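Local atomic coordinates of trimethylamine-N-oxide reductase (Haemophilus influenzae, PDB entry 7L5I), a protein that probably reduces trimethylamine N-oxide or related S- and N-oxides at a molybdenum centre bound by two molybdopterin guanine dinucleotide cofactors. Residues A[588-591]-A[592-596]; A[602-605]-A[606-610]; A[65-68]-A[69-72]. All blocks are in the same frame, centred on the assembly; numbering follows the deposited sequence.

Contact 1 of 3, residues A[588-591]-A[592-596]; sequences FDKF and WAENK
The carbonyl oxygen of Phe591 is gripped twice at the end of a short helix: Asn595 N bonds to Phe591 O at 3.2 Å, and a water donates to the same oxygen from 2.8 Å. That water also accepts from Lys596 N, so it carries the hydrogen bonding past the last helical turn. Asn595, with a positive phi of 50°, is the first residue to leave helical geometry, and the helix ends there. One turn earlier, Trp592 N reaches Phe588 O at 2.8 Å, the shortest backbone bond here. The side chains of this pair lie side by side and point the same way. Both have CG anti to the backbone N (chi1 178° and -168°), and Trp592 CB sits over one face of the Phe588 ring in a CH-pi contact, 4.3 Å from its centroid. The rings themselves are slid apart and barely overlap, meeting where Phe588 CE1 comes 3.9 Å from Trp592 CE3. On another flank, the aliphatic part of Lys590 rests against the Glu594 carboxylate, CG to CD 4.0 Å. The aromatic side of helix 588-594 is covered by neighbours: Phe588 and Trp592 meet helix 563-580, while Phe591 and Trp592 pack on strands 512-517 and 523-527.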
loop_
_atom_site.group_PDB
_atom_site.type_symbol
_atom_site.label_atom_id
_atom_site.label_comp_id
_atom_site.label_asym_id
_atom_site.label_seq_id
_atom_site.Cartn_x
_atom_site.Cartn_y
_atom_site.Cartn_z
ATOM N N PHE A 588 -1.053 19.456 -27.027
ATOM C CA PHE A 588 -2.107 19.114 -26.073
ATOM C C PHE A 588 -3.503 19.208 -26.676
ATOM O O PHE A 588 -4.359 18.361 -26.404
ATOM C CB PHE A 588 -2.032 20.019 -24.862
ATOM C CG PHE A 588 -3.107 19.762 -23.854
ATOM C CD1 PHE A 588 -3.120 18.608 -23.104
ATOM C CD2 PHE A 588 -4.117 20.668 -23.678
ATOM C CE1 PHE A 588 -4.126 18.387 -22.166
ATOM C CE2 PHE A 588 -5.108 20.445 -22.757
ATOM C CZ PHE A 588 -5.108 19.309 -22.003
ATOM N N ASP A 589 -3.776 20.262 -27.441
ATOM C CA ASP A 589 -5.132 20.451 -27.949
ATOM C C ASP A 589 -5.583 19.250 -28.768
ATOM O O ASP A 589 -6.728 18.787 -28.634
ATOM C CB ASP A 589 -5.196 21.722 -28.791
ATOM C CG ASP A 589 -6.564 21.930 -29.424
ATOM O OD1 ASP A 589 -7.541 22.057 -28.660
ATOM O OD2 ASP A 589 -6.671 21.960 -30.673
ATOM N N LYS A 590 -4.696 18.738 -29.622
ATOM C CA LYS A 590 -5.003 17.592 -30.460
ATOM C C LYS A 590 -5.115 16.330 -29.629
ATOM O O LYS A 590 -6.064 15.546 -29.782
ATOM C CB LYS A 590 -3.921 17.458 -31.537
ATOM C CG LYS A 590 -4.122 16.359 -32.550
ATOM C CD LYS A 590 -2.960 16.409 -33.574
ATOM C CE LYS A 590 -3.393 16.111 -34.995
ATOM N NZ LYS A 590 -2.491 16.758 -36.009
ATOM N N PHE A 591 -4.172 16.124 -28.704
ATOM C CA PHE A 591 -4.273 14.971 -27.805
ATOM C C PHE A 591 -5.599 14.982 -27.068
ATOM O O PHE A 591 -6.276 13.950 -26.965
ATOM C CB PHE A 591 -3.099 14.972 -26.822
ATOM C CG PHE A 591 -3.266 14.021 -25.670
ATOM C CD1 PHE A 591 -2.922 12.675 -25.778
ATOM C CD2 PHE A 591 -3.784 14.482 -24.486
ATOM C CE1 PHE A 591 -3.113 11.810 -24.696
ATOM C CE2 PHE A 591 -3.970 13.644 -23.411
ATOM C CZ PHE A 591 -3.627 12.304 -23.516
ATOM N N TRP A 592 -5.983 16.140 -26.528
ATOM C CA TRP A 592 -7.175 16.196 -25.693
ATOM C C TRP A 592 -8.428 15.922 -26.514
ATOM O O TRP A 592 -9.329 15.202 -26.066
ATOM C CB TRP A 592 -7.273 17.556 -24.992
ATOM C CG TRP A 592 -8.296 17.506 -23.935
ATOM C CD1 TRP A 592 -9.540 18.059 -23.970
ATOM C CD2 TRP A 592 -8.213 16.777 -22.692
ATOM N NE1 TRP A 592 -10.229 17.740 -22.823
ATOM C CE2 TRP A 592 -9.433 16.964 -22.022
ATOM C CE3 TRP A 592 -7.220 16.001 -22.089
ATOM C CZ2 TRP A 592 -9.697 16.397 -20.781
ATOM C CZ3 TRP A 592 -7.478 15.442 -20.858
ATOM C CH2 TRP A 592 -8.705 15.638 -20.214
ATOM N N ALA A 593 -8.481 16.467 -27.738
ATOM C CA ALA A 593 -9.636 16.247 -28.610
ATOM C C ALA A 593 -9.759 14.792 -29.010
ATOM O O ALA A 593 -10.873 14.265 -29.135
ATOM C CB ALA A 593 -9.514 17.129 -29.852
ATOM N N GLU A 594 -8.634 14.129 -29.284
ATOM C CA GLU A 594 -8.673 12.725 -29.671
ATOM C C GLU A 594 -9.165 11.827 -28.539
ATOM O O GLU A 594 -9.820 10.817 -28.804
ATOM C CB GLU A 594 -7.285 12.309 -30.168
ATOM C CG GLU A 594 -6.893 13.047 -31.467
ATOM C CD GLU A 594 -5.533 12.666 -32.074
ATOM O OE1 GLU A 594 -4.514 12.501 -31.346
ATOM O OE2 GLU A 594 -5.495 12.563 -33.321
ATOM N N ASN A 595 -8.893 12.192 -27.287
ATOM C CA ASN A 595 -9.379 11.460 -26.100
ATOM C C ASN A 595 -9.096 9.958 -26.189
ATOM O O ASN A 595 -9.969 9.123 -25.942
ATOM C CB ASN A 595 -10.872 11.730 -25.877
ATOM C CG ASN A 595 -11.425 11.057 -24.621
ATOM O OD1 ASN A 595 -12.506 10.447 -24.643
ATOM N ND2 ASN A 595 -10.709 11.192 -23.516
ATOM N N LYS A 596 -7.847 9.615 -26.488
ATOM C CA LYS A 596 -7.367 8.245 -26.543
ATOM C C LYS A 596 -6.018 8.161 -25.841
ATOM O O LYS A 596 -5.283 9.145 -25.804
ATOM C CB LYS A 596 -7.171 7.747 -27.987
ATOM C CG LYS A 596 -8.402 7.667 -28.840
ATOM C CD LYS A 596 -9.557 7.016 -28.134
ATOM C CE LYS A 596 -10.351 6.118 -29.070
ATOM N NZ LYS A 596 -11.695 5.832 -28.499
HETATM O O HOH W 1 -5.515 11.328 -27.349
#

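Contact 2 of 3, residues A[602-605]-A[606-610]; sequences AGEA and AKKWV
Glu604 meets two lysines one turn ahead, and it does so mostly through their methylenes. Its OE1 lies 3.7 Å from Lys608 CE, and its OE2 lies 4.0 Å from Lys607 CD. The ammonium groups stand farther off: Glu604 OE2 to Lys607 NZ is 4.2 Å, beyond a salt bridge, and Lys608 NZ is more distant still from OE1. A bend at chi2 (-51°) folds the Glu604 carboxylate back toward the next turn, where it can face both chains at once. Lys607 takes the other course, running extended beyond CG past Gly603 O and bringing its CE to 3.5 Å from Ala602 O. Ala602 CB and Ala606 CB also make a light apolar touch, 4.5 Å apart.

The backbone sets these positions. Gly603 is the N-cap of helix 604-608, and its carbonyl accepts from Lys607 N at 3.0 Å in a fairly straight bond (157° at the hydrogen). By Lys608 the pattern has slackened: its N is shared between Glu604 O and Ala605 O, each bond weak and each 3.1 Å long. Farther out, Ser198 OG bonds to Lys607 O and the Ser198 backbone bonds to Trp609, while Ala602 and Lys607 rest on Pro394.

This short surface helix has one sound backbone bond between its two halves, two weak ones at Lys608 N, and a link to Ser198 beyond it. The charges of Glu604 and the two lysines probably interact by diffuse attraction, which would partly balance them without fixing any one ammonium in a directional bond.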
loop_
_atom_site.group_PDB
_atom_site.type_symbol
_atom_site.label_atom_id
_atom_site.label_comp_id
_atom_site.label_asym_id
_atom_site.label_seq_id
_atom_site.Cartn_x
_atom_site.Cartn_y
_atom_site.Cartn_z
ATOM N N ALA A 602 9.005 0.699 -26.164
ATOM C CA ALA A 602 10.286 0.416 -25.524
ATOM C C ALA A 602 11.316 -0.017 -26.563
ATOM O O ALA A 602 11.027 -0.833 -27.439
ATOM C CB ALA A 602 10.135 -0.691 -24.490
ATOM N N GLY A 603 12.526 0.503 -26.426
ATOM C CA GLY A 603 13.625 0.122 -27.288
ATOM C C GLY A 603 14.395 -1.087 -26.790
ATOM O O GLY A 603 14.146 -1.649 -25.718
ATOM N N GLU A 604 15.404 -1.456 -27.578
ATOM C CA GLU A 604 16.170 -2.654 -27.269
ATOM C C GLU A 604 16.930 -2.517 -25.955
ATOM O O GLU A 604 17.036 -3.491 -25.201
ATOM C CB GLU A 604 17.128 -2.975 -28.413
ATOM C CG GLU A 604 16.482 -3.776 -29.534
ATOM C CD GLU A 604 15.750 -5.010 -29.014
ATOM O OE1 GLU A 604 16.231 -5.635 -28.039
ATOM O OE2 GLU A 604 14.670 -5.330 -29.555
ATOM N N ALA A 605 17.434 -1.322 -25.634
ATOM C CA ALA A 605 18.180 -1.195 -24.382
ATOM C C ALA A 605 17.283 -1.482 -23.177
ATOM O O ALA A 605 17.652 -2.244 -22.273
ATOM C CB ALA A 605 18.802 0.184 -24.263
ATOM N N ALA A 606 16.087 -0.896 -23.161
ATOM C CA ALA A 606 15.162 -1.149 -22.056
ATOM C C ALA A 606 14.745 -2.611 -22.003
ATOM O O ALA A 606 14.566 -3.173 -20.913
ATOM C CB ALA A 606 13.940 -0.251 -22.199
ATOM N N LYS A 607 14.545 -3.248 -23.157
ATOM C CA LYS A 607 14.126 -4.647 -23.134
ATOM C C LYS A 607 15.224 -5.554 -22.592
ATOM O O LYS A 607 14.932 -6.634 -22.077
ATOM C CB LYS A 607 13.714 -5.096 -24.532
ATOM C CG LYS A 607 12.374 -4.548 -24.974
ATOM C CD LYS A 607 12.164 -4.779 -26.453
ATOM C CE LYS A 607 10.793 -4.315 -26.900
ATOM N NZ LYS A 607 10.734 -4.292 -28.384
ATOM N N LYS A 608 16.486 -5.127 -22.685
ATOM C CA LYS A 608 17.606 -5.941 -22.234
ATOM C C LYS A 608 18.180 -5.510 -20.886
ATOM O O LYS A 608 19.185 -6.083 -20.451
ATOM C CB LYS A 608 18.727 -5.880 -23.291
ATOM C CG LYS A 608 18.327 -6.556 -24.604
ATOM C CD LYS A 608 19.269 -6.135 -25.717
ATOM C CE LYS A 608 19.357 -7.178 -26.814
ATOM N NZ LYS A 608 20.776 -7.308 -27.239
ATOM N N TRP A 609 17.589 -4.527 -20.228
ATOM C CA TRP A 609 18.211 -3.937 -19.052
ATOM C C TRP A 609 18.197 -4.893 -17.866
ATOM O O TRP A 609 17.163 -5.488 -17.531
ATOM C CB TRP A 609 17.517 -2.627 -18.672
ATOM C CG TRP A 609 18.249 -1.914 -17.584
ATOM C CD1 TRP A 609 19.455 -1.270 -17.680
ATOM C CD2 TRP A 609 17.839 -1.794 -16.224
ATOM N NE1 TRP A 609 19.812 -0.744 -16.451
ATOM C CE2 TRP A 609 18.832 -1.057 -15.542
ATOM C CE3 TRP A 609 16.729 -2.238 -15.508
ATOM C CZ2 TRP A 609 18.742 -0.764 -14.183
ATOM C CZ3 TRP A 609 16.641 -1.927 -14.159
ATOM C CH2 TRP A 609 17.630 -1.188 -13.520
ATOM N N VAL A 610 19.358 -5.020 -17.215
ATOM C CA VAL A 610 19.537 -5.880 -16.052
ATOM C C VAL A 610 19.917 -5.001 -14.863
ATOM O O VAL A 610 20.926 -4.285 -14.896
ATOM C CB VAL A 610 20.596 -6.966 -16.320
ATOM C CG1 VAL A 610 20.885 -7.784 -15.061
ATOM C CG2 VAL A 610 20.162 -7.866 -17.469
#

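Contact 3 of 3, residues A[65-68]-A[69-72]; sequences VPNE and LQTV
Asn67 and Leu69 meet through a side-chain to backbone bond at the start of a 3-10 turn, in an Asx turn: the amide oxygen of the asparagine accepts from the backbone N two residues ahead. The Asn67 side chain can be followed outward. Its CB lies 3.7 Å from Gln70 CD, so the glutamine amide rests against the root of the chain. With CG anti to the backbone N (chi1 -172°), the amide is carried toward the following residues. At OD1 the chain bonds to Leu69 N at 3.1 Å, a rather bent bond, its donor tilted 24° from the amide carbonyl plane. The same OD1 also lies close against Leu69 CB. At the other branch, ND2 approaches Gln70 NE2, the two amide groups being stacked with their planes 20° apart, while Asn67 ND2 gives its hydrogen bond to Arg221 O.

The Asn67 backbone holds the same turn. Its carbonyl accepts from Gln70 N, a 3-10 bond of 3.1 Å, and a water accepts from Asn67 N and donates to Gln70 OE1 at 2.7 Å. This tie, with bonds from Gln70 NE2 to Trp42 O and Gln229 OE1, fixes both ends of the buried glutamine amide. Glu68 sends its carboxylate to a salt bridge with Arg221, the residue whose carbonyl receives Asn67 ND2, so one neighbour braces two successive side chains. The turn lies in the N-terminal molybdopterin oxidoreductase region, and the side chain of Leu69 is about 5 Å from a bound molybdopterin guanine dinucleotide. Two donors from one residue close the turn on Glu68 O: Thr71 N at 3.1 Å, above the carbonyl plane, and Thr71 OG1 at 2.7 Å, in that plane and on a lone pair.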
loop_
_atom_site.group_PDB
_atom_site.type_symbol
_atom_site.label_atom_id
_atom_site.label_comp_id
_atom_site.label_asym_id
_atom_site.label_seq_id
_atom_site.Cartn_x
_atom_site.Cartn_y
_atom_site.Cartn_z
ATOM N N VAL A 65 -5.961 -10.337 -18.427
ATOM C CA VAL A 65 -6.884 -10.914 -17.446
ATOM C C VAL A 65 -7.941 -9.852 -17.152
ATOM O O VAL A 65 -7.594 -8.676 -16.975
ATOM C CB VAL A 65 -6.165 -11.317 -16.148
ATOM C CG1 VAL A 65 -7.150 -11.886 -15.130
ATOM C CG2 VAL A 65 -5.043 -12.319 -16.451
ATOM N N PRO A 66 -9.223 -10.197 -17.096
ATOM C CA PRO A 66 -10.227 -9.180 -16.762
ATOM C C PRO A 66 -9.918 -8.516 -15.425
ATOM O O PRO A 66 -9.418 -9.147 -14.484
ATOM C CB PRO A 66 -11.542 -9.967 -16.716
ATOM C CG PRO A 66 -11.268 -11.192 -17.573
ATOM C CD PRO A 66 -9.828 -11.522 -17.341
ATOM N N ASN A 67 -10.197 -7.218 -15.374
ATOM C CA ASN A 67 -10.025 -6.396 -14.187
ATOM C C ASN A 67 -11.399 -5.819 -13.842
ATOM O O ASN A 67 -11.809 -4.775 -14.359
ATOM C CB ASN A 67 -9.005 -5.307 -14.425
ATOM C CG ASN A 67 -8.672 -4.582 -13.153
ATOM O OD1 ASN A 67 -9.454 -4.596 -12.217
ATOM N ND2 ASN A 67 -7.492 -3.967 -13.102
ATOM N N GLU A 68 -12.106 -6.513 -12.949
ATOM C CA GLU A 68 -13.461 -6.116 -12.577
ATOM C C GLU A 68 -13.517 -4.765 -11.881
ATOM O O GLU A 68 -14.591 -4.152 -11.823
ATOM C CB GLU A 68 -14.069 -7.191 -11.669
ATOM C CG GLU A 68 -14.158 -8.593 -12.285
ATOM C CD GLU A 68 -12.871 -9.414 -12.208
ATOM O OE1 GLU A 68 -11.852 -8.934 -11.656
ATOM O OE2 GLU A 68 -12.878 -10.562 -12.708
ATOM N N LEU A 69 -12.384 -4.252 -11.370
ATOM C CA LEU A 69 -12.390 -2.929 -10.763
ATOM C C LEU A 69 -12.805 -1.849 -11.755
ATOM O O LEU A 69 -13.312 -0.805 -11.340
ATOM C CB LEU A 69 -11.011 -2.602 -10.182
ATOM C CG LEU A 69 -10.442 -3.627 -9.205
ATOM C CD1 LEU A 69 -9.072 -3.132 -8.750
ATOM C CD2 LEU A 69 -11.347 -3.833 -8.022
ATOM N N GLN A 70 -12.642 -2.105 -13.052
ATOM C CA GLN A 70 -12.945 -1.142 -14.089
ATOM C C GLN A 70 -14.428 -1.018 -14.397
ATOM O O GLN A 70 -14.799 -0.164 -15.214
ATOM C CB GLN A 70 -12.205 -1.521 -15.385
ATOM C CG GLN A 70 -10.688 -1.610 -15.218
ATOM C CD GLN A 70 -9.984 -2.324 -16.363
ATOM O OE1 GLN A 70 -10.583 -3.121 -17.098
ATOM N NE2 GLN A 70 -8.675 -2.086 -16.478
ATOM N N THR A 71 -15.274 -1.855 -13.800
ATOM C CA THR A 71 -16.636 -2.032 -14.279
ATOM C C THR A 71 -17.680 -1.290 -13.451
ATOM O O THR A 71 -18.874 -1.433 -13.733
ATOM C CB THR A 71 -16.999 -3.528 -14.324
ATOM O OG1 THR A 71 -16.977 -4.078 -12.993
ATOM C CG2 THR A 71 -16.030 -4.300 -15.227
ATOM N N VAL A 72 -17.279 -0.474 -12.475
ATOM C CA VAL A 72 -18.260 0.091 -11.544
ATOM C C VAL A 72 -18.226 1.616 -11.448
ATOM O O VAL A 72 -18.535 2.184 -10.400
ATOM C CB VAL A 72 -18.098 -0.545 -10.136
ATOM C CG1 VAL A 72 -18.511 -2.025 -10.171
ATOM C CG2 VAL A 72 -16.670 -0.420 -9.603
HETATM O O HOH W 2 -11.327 -5.714 -17.540
#

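How the contacts relate
Along the chain, contact 3 comes first, in the loop between strand 53-59 and helix 73-78, whereas contacts 1 and 2 follow one another more than 500 residues later. Helix 588-594 and helix 604-608 flank in sequence the short strand 598-599, an outer strand of the four-stranded sheet that also holds 512-517 and 523-527. The three sites do not touch: their centres are 25 to 30 Å apart, and the nearest atoms of contacts 1 and 3 are about 14 Å apart. Of the three, only contact 3 is buried beside a cofactor; contact 1, partly buried, and contact 2, at the surface, belong to peripheral helices away from the molybdenum site.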